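Long-range contacts in archaemetzincin (Archaeoglobus fulgidus, PDB 3ZVS), which probably works as a zinc metalloprotease of the metzincin type, with one catalytic and one apparently structural zinc ion and no known natural substrate: residues I3-L8 against A28-L33; N131-F136 against V148-E153; Y50-I55 against I73-M78. All coordinates share one frame; numbering follows the deposited sequence. Where two conformers were deposited one is given.

Contact 1. Residues I3-L8 against A28-L33; sequences IYIQPL and AEVFVL
Ile3 begins the pairing by donating its backbone N to Glu29 O and taking Phe31 N on its own carbonyl, Phe31 N to Ile3 O measuring 2.8 Å, while Ile3 CD1 reaches across to Ala28 CB, just before the partner strand, at 3.8 Å. One residue on, Tyr4 lies beside Phe31 on the other face of the sheet. Both have CG anti to the carbonyl carbon (chi1 near -62°), and on paired parallel strands this sends the two rings the same way, their planes 13° apart; yet they are slid so far that they barely overlap, and Phe31 CD1 sits over the rim of one tyrosine face, 3.6 Å from Tyr4 CE2. Ile5 repeats the two-bond grip, its N to Phe31 O and its O from Leu33 N at 2.9 Å, and sends CD1 obliquely against Val30 CG1 at 3.6 Å. Gln6, bent at chi2, brings OE1 across Leu33 at about a right angle, 3.5 Å from CD1, while its NE2 donates to Pro7 O and Pro34 O. Pro7 closes the contact with CD 3.2 Å from Leu33 O. The pair exemplifies parallel strands joined by a helical crossover, the beta-alpha-beta unit: helix 12-26 links them and covers the Ile3, Ile5, Val30 and Val32 face, strand 65-69 flanks strand 2-7, and strand 29-32 forms one edge of the five-stranded mixed sheet.

Contact 2. Residues N131-F136 against V148-E153; sequences NCVMRF and VSFCRE. With ZN (zinc ion), chain E.
The Phe150 ring takes Val133 CG1 over one face and Met134 CG at its edge. The valine methyl, set between the backbone N and the carbonyl carbon (chi1 69°), stands 3.8 Å from the ring centroid, a CH-pi contact offset toward the rim. Met134 CG approaches in the ring plane, 3.7 Å from Phe150 CE1, and the methionine chain, bent at chi2 and chi3, carries SD to the edge as well, a Met-aromatic contact. Met134 lies within the type I turn from Cys132 to Arg135, closed by Arg135 N to Cys132 O, and touches His121, a catalytic zinc ligand, consistent with the Met-turn of metzincins. Val133 N donates to Ser149 O at 3.0 Å from above the carbonyl plane, and a water joins Asn131 O to Ser149 OG. Cys132 SG and Cys151 SG bind the second zinc at 2.4 and 2.3 Å, with Cys128 and Cys154 completing the site. Cys132 SG also accepts from Cys151 N, nearly straight (174°), and from Met134 N; Cys151 SG caps a backbone N just past Glu153. The first two N-H groups probably ease the Cys132 thiolate's negative charge, consistent with a structural zinc pinning the Cys128-Cys132 loop to the start of helix 152-157.

Contact 3. Residues Y50-I55 against I73-M78; sequences YNSTCI and IYAKGM
Strand 49-51 pairs in parallel with strand 73-74 in a small three-stranded mixed sheet and passes straight into N-capped helix 52-58, an example of a strand pairing that carries on into a helix start. Tyr50 O accepts from Tyr74 N at 3.0 Å, and Ser52 N donates almost straight (174°) to Tyr74 O at 2.8 Å; the backbone of Tyr74 thus holds both strand 49-51 and the first turn of the helix. On the face that carries Tyr50 and Ile73, Ile73 packs against helix 52-58: its CG2 meets Ile55 CD1 at 3.9 Å, the two side chains crossing at about a right angle, and its CD1 comes near Ser52 CB. Across the sheet the Tyr74 ring is swung over the neighbouring strand, its CG between the backbone N and the carbonyl carbon (chi1 80°). The Asn51 amide crosses it with the two planes 86° apart and ND2 3.5 Å from Tyr74 CZ, while the ring also makes a cation-pi contact with Arg47 and its OH bonds to Asn44 ND2. A serine in place of Tyr74 would probably open a gap beside the Asn51 amide and leave Arg47 without its aromatic partner. Asn51 itself is the N-cap, with OD1 accepting from Cys54 N in the carbonyl plane; Cys54 is in turn tied to Cys42 by a disulfide. Just past strand 73-74, Ala75 CB packs 3.4 Å from Ser52 OG, a hydroxyl that, like Thr53 OG1, hydrogen-bonds Glu84. Tyr50 reaches away from the pairing, where its OH bonds a malonate ion that probably came from the crystallisation liquor. One water links the two segments, accepting from Asn51 ND2 and from Lys76 N and also donating to Thr53 OG1 at 2.7 Å.

Along the chain the three contacts come in series: contact 1 closes first, contact 3 follows, and contact 2 lies nearest the C-terminus. Contact 1 belongs to the five-stranded sheet and contact 3 to the three-stranded one and the helix 52-58 that follows it, their centres about 21 Å apart, yet they touch where Leu8 CD1 packs on Ile55 CG2 at 3.7 Å. Contact 2 sits beyond the zinc-binding helix 104-122, its centre about 22 Å from that of contact 1 and 24 Å from that of contact 3, and touches neither. All three lie near the catalytic centre: the side chains of Ile3 and Ile73 are about 9 and 7 Å from that of Glu118, the probable proton acceptor, and that of Met134 about 5 Å from the catalytic zinc.

Contact 1. Residues I3-L8 against A28-L33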
ATOM      1  N   ILE A   3     -13.233   1.505  -0.509  1.00 14.22           N
ATOM      2  CA  ILE A   3     -11.810   1.608  -0.834  1.00 12.62           C
ATOM      3  C   ILE A   3     -11.731   1.801  -2.340  1.00 13.81           C
ATOM      4  O   ILE A   3     -12.275   0.993  -3.093  1.00 14.96           O
ATOM      5  CB  ILE A   3     -11.040   0.322  -0.465  1.00 15.38           C
ATOM      6  CG1 ILE A   3     -11.168   0.048   1.039  1.00 16.60           C
ATOM      7  CG2 ILE A   3      -9.578   0.421  -0.919  1.00 15.45           C
ATOM      8  CD1 ILE A   3     -10.680  -1.309   1.483  1.00 16.25           C
ATOM      9  N   TYR A   4     -11.053   2.873  -2.742  1.00 14.11           N
ATOM     10  CA  TYR A   4     -10.826   3.201  -4.147  1.00 13.48           C
ATOM     11  C   TYR A   4      -9.383   2.884  -4.445  1.00 13.28           C
ATOM     12  O   TYR A   4      -8.483   3.471  -3.847  1.00 15.55           O
ATOM     13  CB  TYR A   4     -11.095   4.688  -4.391  1.00 14.42           C
ATOM     14  CG  TYR A   4     -12.532   5.051  -4.107  1.00 18.26           C
ATOM     15  CD1 TYR A   4     -12.943   5.363  -2.826  1.00 19.46           C
ATOM     16  CD2 TYR A   4     -13.480   5.056  -5.120  1.00 20.21           C
ATOM     17  CE1 TYR A   4     -14.247   5.683  -2.560  1.00 17.94           C
ATOM     18  CE2 TYR A   4     -14.803   5.370  -4.858  1.00 22.54           C
ATOM     19  CZ  TYR A   4     -15.171   5.693  -3.581  1.00 24.08           C
ATOM     20  OH  TYR A   4     -16.492   6.006  -3.316  1.00 29.75           O
ATOM     21  N   ILE A   5      -9.143   1.952  -5.351  1.00 12.46           N
ATOM     22  CA  ILE A   5      -7.799   1.644  -5.806  1.00 10.61           C
ATOM     23  C   ILE A   5      -7.490   2.483  -7.029  1.00 13.41           C
ATOM     24  O   ILE A   5      -8.199   2.439  -8.021  1.00 12.90           O
ATOM     25  CB  ILE A   5      -7.646   0.152  -6.160  1.00 10.47           C
ATOM     26  CG1 ILE A   5      -7.994  -0.738  -4.969  1.00 13.21           C
ATOM     27  CG2 ILE A   5      -6.255  -0.175  -6.651  1.00 12.95           C
ATOM     28  CD1 ILE A   5      -8.266  -2.178  -5.350  1.00 16.47           C
ATOM     29  N   GLN A   6      -6.420   3.255  -6.938  1.00 12.43           N
ATOM     30  CA  GLN A   6      -5.958   4.089  -8.031  1.00 11.29           C
ATOM     31  C   GLN A   6      -4.674   3.480  -8.621  1.00 10.05           C
ATOM     32  O   GLN A   6      -3.576   3.630  -8.062  1.00 10.38           O
ATOM     33  CB  GLN A   6      -5.653   5.525  -7.551  1.00 12.98           C
ATOM     34  CG  GLN A   6      -5.028   6.406  -8.634  1.00 12.80           C
ATOM     35  CD  GLN A   6      -5.949   6.559  -9.819  1.00 13.60           C
ATOM     36  OE1 GLN A   6      -7.027   7.156  -9.710  1.00 19.32           O
ATOM     37  NE2 GLN A   6      -5.568   6.005 -10.936  1.00 14.07           N
ATOM     38  N   PRO A   7      -4.779   2.800  -9.767  1.00 10.17           N
ATOM     39  CA  PRO A   7      -3.577   2.263 -10.400  1.00  8.96           C
ATOM     40  C   PRO A   7      -2.710   3.406 -10.929  1.00 11.59           C
ATOM     41  O   PRO A   7      -3.221   4.302 -11.629  1.00 10.54           O
ATOM     42  CB  PRO A   7      -4.135   1.369 -11.548  1.00 10.71           C
ATOM     43  CG  PRO A   7      -5.599   1.229 -11.252  1.00 10.90           C
ATOM     44  CD  PRO A   7      -5.981   2.514 -10.570  1.00 11.23           C
ATOM     45  N   LEU A   8      -1.436   3.383 -10.609  1.00  9.94           N
ATOM     46  CA  LEU A   8      -0.493   4.404 -11.020  1.00  9.54           C
ATOM     47  C   LEU A   8       0.747   3.728 -11.567  1.00  8.88           C
ATOM     48  O   LEU A   8       1.646   3.367 -10.793  1.00 10.97           O
ATOM     49  CB  LEU A   8      -0.104   5.286  -9.846  1.00 13.02           C
ATOM     50  CG  LEU A   8      -1.209   6.091  -9.197  1.00 14.81           C
ATOM     51  CD1 LEU A   8      -0.719   6.709  -7.899  1.00 13.97           C
ATOM     52  CD2 LEU A   8      -1.737   7.166 -10.094  1.00 14.38           C
ATOM     53  N   ALA A  28     -15.488  -4.240   2.885  1.00 18.31           N
ATOM     54  CA  ALA A  28     -15.608  -2.967   2.193  1.00 18.67           C
ATOM     55  C   ALA A  28     -16.071  -3.159   0.756  1.00 17.09           C
ATOM     56  O   ALA A  28     -15.908  -4.231   0.180  1.00 23.01           O
ATOM     57  CB  ALA A  28     -14.266  -2.234   2.215  1.00 21.79           C
ATOM     58  N   GLU A  29     -16.652  -2.100   0.207  1.00 21.95           N
ATOM     59  CA  GLU A  29     -16.933  -2.030  -1.219  1.00 20.78           C
ATOM     60  C   GLU A  29     -15.670  -1.455  -1.846  1.00 18.45           C
ATOM     61  O   GLU A  29     -15.198  -0.393  -1.421  1.00 19.69           O
ATOM     62  CB  GLU A  29     -18.108  -1.111  -1.477  1.00 25.21           C
ATOM     63  CG  GLU A  29     -18.552  -1.093  -2.916  1.00 33.05           C
ATOM     64  CD  GLU A  29     -19.748  -0.184  -3.139  1.00 46.04           C
ATOM     65  OE1 GLU A  29     -20.079   0.614  -2.230  1.00 39.92           O
ATOM     66  OE2 GLU A  29     -20.344  -0.264  -4.233  1.00 47.40           O
ATOM     67  N   VAL A  30     -15.130  -2.170  -2.820  1.00 17.79           N
ATOM     68  CA  VAL A  30     -13.892  -1.754  -3.480  1.00 15.49           C
ATOM     69  C   VAL A  30     -14.174  -1.325  -4.917  1.00 18.60           C
ATOM     70  O   VAL A  30     -14.928  -1.968  -5.647  1.00 19.12           O
ATOM     71  CB  VAL A  30     -12.888  -2.905  -3.437  1.00 19.66           C
ATOM     72  CG1 VAL A  30     -11.623  -2.525  -4.127  1.00 22.60           C
ATOM     73  CG2 VAL A  30     -12.603  -3.296  -1.954  1.00 19.90           C
ATOM     74  N   PHE A  31     -13.542  -0.225  -5.302  1.00 15.68           N
ATOM     75  CA  PHE A  31     -13.717   0.391  -6.601  1.00 15.53           C
ATOM     76  C   PHE A  31     -12.344   0.424  -7.222  1.00 16.42           C
ATOM     77  O   PHE A  31     -11.371   0.738  -6.552  1.00 18.37           O
ATOM     78  CB  PHE A  31     -14.249   1.814  -6.469  1.00 16.06           C
ATOM     79  CG  PHE A  31     -15.607   1.894  -5.833  1.00 19.25           C
ATOM     80  CD1 PHE A  31     -15.737   1.938  -4.457  1.00 22.34           C
ATOM     81  CD2 PHE A  31     -16.741   1.895  -6.613  1.00 22.20           C
ATOM     82  CE1 PHE A  31     -16.987   1.998  -3.875  1.00 26.85           C
ATOM     83  CE2 PHE A  31     -17.995   1.949  -6.038  1.00 28.89           C
ATOM     84  CZ  PHE A  31     -18.114   2.000  -4.667  1.00 30.63           C
ATOM     85  N   VAL A  32     -12.251   0.123  -8.507  1.00 14.44           N
ATOM     86  CA  VAL A  32     -10.996   0.269  -9.227  1.00 14.09           C
ATOM     87  C   VAL A  32     -11.154   1.451 -10.181  1.00 14.09           C
ATOM     88  O   VAL A  32     -11.978   1.435 -11.101  1.00 15.60           O
ATOM     89  CB  VAL A  32     -10.630  -1.006  -9.995  1.00 13.16           C
ATOM     90  CG1 VAL A  32      -9.369  -0.781 -10.833  1.00 15.13           C
ATOM     91  CG2 VAL A  32     -10.440  -2.191  -9.047  1.00 15.15           C
ATOM     92  N   LEU A  33     -10.373   2.488  -9.916  1.00 13.66           N
ATOM     93  CA  LEU A  33     -10.363   3.718 -10.705  1.00 13.09           C
ATOM     94  C   LEU A  33      -9.574   3.543 -12.009  1.00 12.73           C
ATOM     95  O   LEU A  33      -8.803   2.604 -12.173  1.00 13.20           O
ATOM     96  CB  LEU A  33      -9.793   4.859  -9.899  1.00 14.85           C
ATOM     97  CG  LEU A  33     -10.544   5.154  -8.604  1.00 14.20           C
ATOM     98  CD1 LEU A  33      -9.839   6.190  -7.774  1.00 17.70           C
ATOM     99  CD2 LEU A  33     -11.980   5.595  -8.893  1.00 20.46           C
TER

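Contact 2. Residues N131-F136 against V148-E153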
ATOM      1  N   ASN A 131       1.985  -9.923  16.543  1.00 13.66           N
ATOM      2  CA  ASN A 131       1.994 -10.794  15.386  1.00 12.23           C
ATOM      3  C   ASN A 131       0.881 -10.277  14.504  1.00 13.30           C
ATOM      4  O   ASN A 131      -0.263 -10.670  14.651  1.00 13.28           O
ATOM      5  CB  ASN A 131       1.706 -12.210  15.864  1.00 15.59           C
ATOM      6  CG  ASN A 131       2.007 -13.255  14.829  1.00 17.79           C
ATOM      7  OD1 ASN A 131       2.025 -12.972  13.634  1.00 20.46           O
ATOM      8  ND2 ASN A 131       2.230 -14.488  15.276  1.00 17.40           N
ATOM      9  N   CYS A 132       1.208  -9.336  13.612  1.00 13.59           N
ATOM     10  CA  CYS A 132       0.210  -8.446  13.033  1.00 11.17           C
ATOM     11  C   CYS A 132       0.725  -7.864  11.723  1.00  9.46           C
ATOM     12  O   CYS A 132       1.894  -7.504  11.632  1.00 11.58           O
ATOM     13  CB  CYS A 132      -0.060  -7.297  14.011  1.00 10.60           C
ATOM     14  SG  CYS A 132      -1.420  -6.197  13.516  1.00 10.89           S
ATOM     15  N   VAL A 133      -0.195  -7.676  10.762  1.00  9.68           N
ATOM     16  CA  VAL A 133       0.131  -7.025   9.489  1.00  9.51           C
ATOM     17  C   VAL A 133       0.583  -5.576   9.683  1.00 11.06           C
ATOM     18  O   VAL A 133       1.264  -5.041   8.812  1.00 10.25           O
ATOM     19  CB  VAL A 133      -1.109  -7.110   8.569  1.00  9.62           C
ATOM     20  CG1 VAL A 133      -2.258  -6.241   9.077  1.00 10.51           C
ATOM     21  CG2 VAL A 133      -0.745  -6.783   7.131  1.00 10.96           C
ATOM     22  N   MET A 134       0.199  -4.942  10.801  1.00  9.95           N
ATOM     23  CA  MET A 134       0.627  -3.588  11.104  1.00  9.36           C
ATOM     24  C   MET A 134       2.043  -3.457  11.650  1.00  8.38           C
ATOM     25  O   MET A 134       2.489  -2.327  11.891  1.00  9.97           O
ATOM     26  CB  MET A 134      -0.381  -2.861  12.032  1.00 10.21           C
ATOM     27  CG  MET A 134      -1.759  -2.555  11.382  1.00 10.16           C
ATOM     28  SD  MET A 134      -1.658  -1.769   9.741  1.00 10.42           S
ATOM     29  CE  MET A 134      -0.653  -0.298  10.106  1.00 11.33           C
ATOM     30  N   ARG A 135       2.777  -4.550  11.791  1.00  9.44           N
ATOM     31  CA  ARG A 135       4.210  -4.425  12.096  1.00 10.54           C
ATOM     32  C   ARG A 135       4.890  -3.641  11.001  1.00 10.81           C
ATOM     33  O   ARG A 135       4.630  -3.864   9.800  1.00 10.58           O
ATOM     34  CB  ARG A 135       4.890  -5.787  12.086  1.00 15.01           C
ATOM     35  CG  ARG A 135       4.688  -6.659  13.287  1.00 17.83           C
ATOM     36  CD  ARG A 135       5.713  -7.822  13.172  1.00 24.79           C
ATOM     37  NE  ARG A 135       5.355  -8.979  13.986  1.00 26.94           N
ATOM     38  CZ  ARG A 135       5.729 -10.220  13.732  1.00 23.93           C
ATOM     39  NH1 ARG A 135       6.461 -10.513  12.648  1.00 21.90           N
ATOM     40  NH2 ARG A 135       5.370 -11.171  14.574  1.00 31.34           N
ATOM     41  N   PHE A 136       5.782  -2.731  11.372  1.00  9.25           N
ATOM     42  CA  PHE A 136       6.731  -2.191  10.416  1.00 11.65           C
ATOM     43  C   PHE A 136       7.619  -3.282   9.854  1.00 12.00           C
ATOM     44  O   PHE A 136       8.086  -4.160  10.609  1.00 11.96           O
ATOM     45  CB  PHE A 136       7.586  -1.129  11.088  1.00 11.23           C
ATOM     46  CG  PHE A 136       8.703  -0.611  10.215  1.00 11.33           C
ATOM     47  CD1 PHE A 136       8.473   0.379   9.278  1.00 12.36           C
ATOM     48  CD2 PHE A 136       9.983  -1.165  10.310  1.00 11.15           C
ATOM     49  CE1 PHE A 136       9.493   0.834   8.468  1.00 13.46           C
ATOM     50  CE2 PHE A 136      11.010  -0.690   9.499  1.00 12.08           C
ATOM     51  CZ  PHE A 136      10.746   0.303   8.578  1.00 10.18           C
ATOM     52  N   VAL A 148      -0.830 -11.582   7.246  1.00 11.80           N
ATOM     53  CA  VAL A 148      -1.703 -10.690   6.500  1.00 13.09           C
ATOM     54  C   VAL A 148      -2.852 -10.130   7.343  1.00 13.96           C
ATOM     55  O   VAL A 148      -3.504  -9.168   6.953  1.00 14.05           O
ATOM     56  CB  VAL A 148      -2.257 -11.415   5.223  1.00 13.89           C
ATOM     57  CG1 VAL A 148      -3.287 -12.486   5.625  1.00 15.59           C
ATOM     58  CG2 VAL A 148      -2.885 -10.422   4.249  1.00 13.68           C
ATOM     59  N   SER A 149      -3.090 -10.742   8.502  1.00 13.46           N
ATOM     60  CA  SER A 149      -4.235 -10.397   9.319  1.00 13.71           C
ATOM     61  C   SER A 149      -3.864  -9.400  10.409  1.00 11.51           C
ATOM     62  O   SER A 149      -2.722  -9.322  10.903  1.00 11.18           O
ATOM     63  CB  SER A 149      -4.791 -11.646   9.991  1.00 16.69           C
ATOM     64  OG  SER A 149      -3.736 -12.325  10.609  1.00 20.59           O
ATOM     65  N   PHE A 150      -4.858  -8.625  10.788  1.00 11.88           N
ATOM     66  CA  PHE A 150      -4.724  -7.748  11.957  1.00 12.74           C
ATOM     67  C   PHE A 150      -4.793  -8.585  13.211  1.00 12.65           C
ATOM     68  O   PHE A 150      -5.609  -9.512  13.307  1.00 13.47           O
ATOM     69  CB  PHE A 150      -5.850  -6.722  11.999  1.00 14.72           C
ATOM     70  CG  PHE A 150      -5.811  -5.746  10.857  1.00 12.16           C
ATOM     71  CD1 PHE A 150      -4.913  -4.692  10.859  1.00 13.46           C
ATOM     72  CD2 PHE A 150      -6.661  -5.897   9.780  1.00 13.24           C
ATOM     73  CE1 PHE A 150      -4.855  -3.798   9.808  1.00 13.79           C
ATOM     74  CE2 PHE A 150      -6.615  -4.990   8.725  1.00 12.81           C
ATOM     75  CZ  PHE A 150      -5.712  -3.956   8.738  1.00 12.98           C
ATOM     76  N   CYS A 151      -3.951  -8.244  14.173  1.00 10.57           N
ATOM     77  CA  CYS A 151      -4.048  -8.830  15.510  1.00 11.02           C
ATOM     78  C   CYS A 151      -5.359  -8.418  16.156  1.00 13.36           C
ATOM     79  O   CYS A 151      -6.062  -7.517  15.691  1.00 12.32           O
ATOM     80  CB  CYS A 151      -2.855  -8.435  16.398  1.00 11.48           C
ATOM     81  SG  CYS A 151      -2.898  -6.721  16.996  1.00 10.92           S
ATOM     82  N   ARG A 152      -5.691  -9.088  17.252  1.00 11.93           N
ATOM     83  CA  ARG A 152      -6.953  -8.804  17.926  1.00 10.95           C
ATOM     84  C   ARG A 152      -7.039  -7.367  18.424  1.00 11.49           C
ATOM     85  O   ARG A 152      -8.093  -6.759  18.423  1.00 13.74           O
ATOM     86  CB  ARG A 152      -7.194  -9.783  19.103  1.00 12.15           C
ATOM     87  CG  ARG A 152      -7.283 -11.222  18.679  1.00 11.89           C
ATOM     88  CD  ARG A 152      -7.604 -12.167  19.856  1.00 12.37           C
ATOM     89  NE  ARG A 152      -6.470 -12.375  20.751  1.00 11.60           N
ATOM     90  CZ  ARG A 152      -6.354 -11.901  21.992  1.00 11.83           C
ATOM     91  NH1 ARG A 152      -7.283 -11.145  22.518  1.00 12.04           N
ATOM     92  NH2 ARG A 152      -5.248 -12.175  22.698  1.00 10.99           N
ATOM     93  N   GLU A 153      -5.913  -6.790  18.829  1.00 11.14           N
ATOM     94  CA  GLU A 153      -5.913  -5.411  19.257  1.00 11.92           C
ATOM     95  C   GLU A 153      -6.247  -4.469  18.105  1.00 16.20           C
ATOM     96  O   GLU A 153      -7.073  -3.580  18.245  1.00 16.01           O
ATOM     97  CB  GLU A 153      -4.588  -5.018  19.895  1.00 13.52           C
ATOM     98  CG  GLU A 153      -4.400  -5.706  21.237  1.00 13.35           C
ATOM     99  CD  GLU A 153      -3.246  -5.136  21.998  1.00 14.41           C
ATOM    100  OE1 GLU A 153      -2.208  -4.805  21.368  1.00 13.06           O
ATOM    101  OE2 GLU A 153      -3.363  -5.008  23.246  1.00 15.55           O
TER
HETATM  102 ZN    ZN E1160      -1.805  -5.205  15.620  1.00 11.64          ZN
HETATM  103  O   HOH W   1      -2.531 -11.428  13.185  1.00 17.23           O

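Contact 3. Residues Y50-I55 against I73-M78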
ATOM      1  N   TYR A  50      10.272   7.735  -7.314  1.00  9.92           N
ATOM      2  CA  TYR A  50       9.192   8.685  -7.144  1.00  9.36           C
ATOM      3  C   TYR A  50       8.989   8.973  -5.670  1.00 10.64           C
ATOM      4  O   TYR A  50       9.111   8.082  -4.801  1.00 11.37           O
ATOM      5  CB  TYR A  50       7.894   8.153  -7.785  1.00 10.08           C
ATOM      6  CG  TYR A  50       7.942   8.126  -9.291  1.00  9.60           C
ATOM      7  CD1 TYR A  50       8.677   7.148  -9.969  1.00  9.38           C
ATOM      8  CD2 TYR A  50       7.261   9.085 -10.054  1.00 10.09           C
ATOM      9  CE1 TYR A  50       8.749   7.121 -11.375  1.00 10.72           C
ATOM     10  CE2 TYR A  50       7.308   9.069 -11.446  1.00  8.27           C
ATOM     11  CZ  TYR A  50       8.039   8.094 -12.106  1.00 10.66           C
ATOM     12  OH  TYR A  50       8.093   8.101 -13.491  1.00 11.16           O
ATOM     13  N   ASN A  51       8.707  10.230  -5.340  1.00 10.19           N
ATOM     14  CA  ASN A  51       8.461  10.600  -3.966  1.00 10.01           C
ATOM     15  C   ASN A  51       7.024  10.280  -3.567  1.00 10.68           C
ATOM     16  O   ASN A  51       6.054  10.722  -4.199  1.00 11.12           O
ATOM     17  CB  ASN A  51       8.755  12.088  -3.782  1.00  9.90           C
ATOM     18  CG  ASN A  51       8.543  12.528  -2.359  1.00 11.01           C
ATOM     19  OD1 ASN A  51       7.424  12.773  -1.934  1.00 11.46           O
ATOM     20  ND2 ASN A  51       9.629  12.597  -1.592  1.00 13.92           N
ATOM     21  N   SER A  52       6.880   9.468  -2.507  1.00  9.77           N
ATOM     22  CA  SER A  52       5.580   9.035  -2.054  1.00  9.73           C
ATOM     23  C   SER A  52       4.663  10.121  -1.541  1.00  9.63           C
ATOM     24  O   SER A  52       3.432  10.064  -1.744  1.00 12.47           O
ATOM     25  CB  SER A  52       5.775   7.962  -0.952  1.00 11.32           C
ATOM     26  OG  SER A  52       6.468   8.470   0.179  1.00 11.74           O
ATOM     27  N   THR A  53       5.257  11.145  -0.898  1.00 10.87           N
ATOM     28  CA  THR A  53       4.487  12.248  -0.343  1.00 14.05           C
ATOM     29  C   THR A  53       3.843  13.056  -1.471  1.00 12.32           C
ATOM     30  O   THR A  53       2.693  13.456  -1.392  1.00 13.21           O
ATOM     31  CB  THR A  53       5.389  13.138   0.506  1.00 13.44           C
ATOM     32  OG1 THR A  53       6.206  12.311   1.341  1.00 14.18           O
ATOM     33  CG2 THR A  53       4.570  14.090   1.373  1.00 19.35           C
ATOM     34  N   CYS A  54       4.625  13.264  -2.517  0.53 11.17           N
ATOM     35  CA  CYS A  54       4.159  13.886  -3.744  0.53 12.89           C
ATOM     36  C   CYS A  54       2.963  13.102  -4.313  0.53 11.84           C
ATOM     37  O   CYS A  54       1.927  13.694  -4.634  0.53 13.76           O
ATOM     38  CB  CYS A  54       5.338  13.969  -4.715  0.53 11.89           C
ATOM     39  SG  CYS A  54       5.051  14.834  -6.271  0.53 12.74           S
ATOM     40  N   ILE A  55       3.105  11.781  -4.451  1.00 10.19           N
ATOM     41  CA  ILE A  55       2.033  10.957  -4.999  1.00 12.58           C
ATOM     42  C   ILE A  55       0.771  11.085  -4.159  1.00 11.47           C
ATOM     43  O   ILE A  55      -0.320  11.272  -4.689  1.00 12.49           O
ATOM     44  CB  ILE A  55       2.455   9.495  -5.082  1.00 12.08           C
ATOM     45  CG1 ILE A  55       3.584   9.335  -6.112  1.00 12.25           C
ATOM     46  CG2 ILE A  55       1.272   8.617  -5.437  1.00 14.79           C
ATOM     47  CD1 ILE A  55       4.243   7.978  -6.057  1.00 14.95           C
ATOM     48  N   ILE A  73       9.442   3.848  -4.835  1.00  9.23           N
ATOM     49  CA  ILE A  73       9.184   5.095  -4.144  1.00  9.10           C
ATOM     50  C   ILE A  73      10.030   5.273  -2.887  1.00 10.12           C
ATOM     51  O   ILE A  73      10.553   4.329  -2.310  1.00 10.13           O
ATOM     52  CB  ILE A  73       7.682   5.250  -3.780  1.00  8.98           C
ATOM     53  CG1 ILE A  73       7.217   4.143  -2.818  1.00  9.30           C
ATOM     54  CG2 ILE A  73       6.811   5.194  -5.073  1.00 10.15           C
ATOM     55  CD1 ILE A  73       5.780   4.258  -2.369  1.00  9.50           C
ATOM     56  N   TYR A  74      10.189   6.535  -2.516  1.00  9.13           N
ATOM     57  CA  TYR A  74      10.905   6.917  -1.300  1.00 10.37           C
ATOM     58  C   TYR A  74      10.178   8.099  -0.659  1.00 10.25           C
ATOM     59  O   TYR A  74       9.312   8.697  -1.243  1.00 11.00           O
ATOM     60  CB  TYR A  74      12.358   7.330  -1.640  1.00 12.20           C
ATOM     61  CG  TYR A  74      12.432   8.750  -2.181  1.00 13.55           C
ATOM     62  CD1 TYR A  74      12.060   9.038  -3.481  1.00 12.12           C
ATOM     63  CD2 TYR A  74      12.858   9.801  -1.386  1.00 14.32           C
ATOM     64  CE1 TYR A  74      12.088  10.343  -3.985  1.00 12.41           C
ATOM     65  CE2 TYR A  74      12.874  11.090  -1.866  1.00 14.10           C
ATOM     66  CZ  TYR A  74      12.491  11.353  -3.159  1.00 11.98           C
ATOM     67  OH  TYR A  74      12.489  12.637  -3.664  1.00 16.22           O
ATOM     68  N   ALA A  75      10.508   8.380   0.603  1.00 11.86           N
ATOM     69  CA  ALA A  75      10.050   9.587   1.286  1.00 14.68           C
ATOM     70  C   ALA A  75      11.276  10.190   1.966  1.00 18.16           C
ATOM     71  O   ALA A  75      12.328   9.562   2.053  1.00 15.62           O
ATOM     72  CB  ALA A  75       9.014   9.267   2.282  1.00 16.57           C
ATOM     73  N   LYS A  76      11.152  11.436   2.381  1.00 16.66           N
ATOM     74  CA  LYS A  76      12.284  12.131   2.961  1.00 21.15           C
ATOM     75  C   LYS A  76      12.996  11.288   4.012  1.00 14.40           C
ATOM     76  O   LYS A  76      12.366  10.708   4.889  1.00 15.42           O
ATOM     77  CB  LYS A  76      11.809  13.404   3.625  1.00 26.35           C
ATOM     78  CG  LYS A  76      12.928  14.136   4.350  1.00 28.87           C
ATOM     79  CD  LYS A  76      12.495  15.538   4.786  1.00 33.47           C
ATOM     80  CE  LYS A  76      11.060  15.546   5.291  1.00 37.59           C
ATOM     81  NZ  LYS A  76      10.922  14.936   6.627  1.00 49.16           N
ATOM     82  N   GLY A  77      14.309  11.220   3.878  1.00 16.41           N
ATOM     83  CA  GLY A  77      15.161  10.545   4.832  1.00 20.77           C
ATOM     84  C   GLY A  77      15.233   9.044   4.664  1.00 18.53           C
ATOM     85  O   GLY A  77      15.979   8.382   5.381  1.00 18.14           O
ATOM     86  N   MET A  78      14.476   8.503   3.711  1.00 15.15           N
ATOM     87  CA  MET A  78      14.413   7.047   3.532  1.00 15.18           C
ATOM     88  C   MET A  78      15.054   6.608   2.220  1.00 12.57           C
ATOM     89  O   MET A  78      14.846   7.263   1.215  1.00 14.44           O
ATOM     90  CB  MET A  78      12.953   6.582   3.546  1.00 13.91           C
ATOM     91  CG  MET A  78      12.107   7.119   4.672  1.00 15.24           C
ATOM     92  SD  MET A  78      12.623   6.331   6.209  1.00 18.51           S
ATOM     93  CE  MET A  78      11.699   4.833   6.101  1.00 23.50           C
TER
HETATM   94  O   HOH W   2       8.831  12.947   1.341  1.00 17.01           O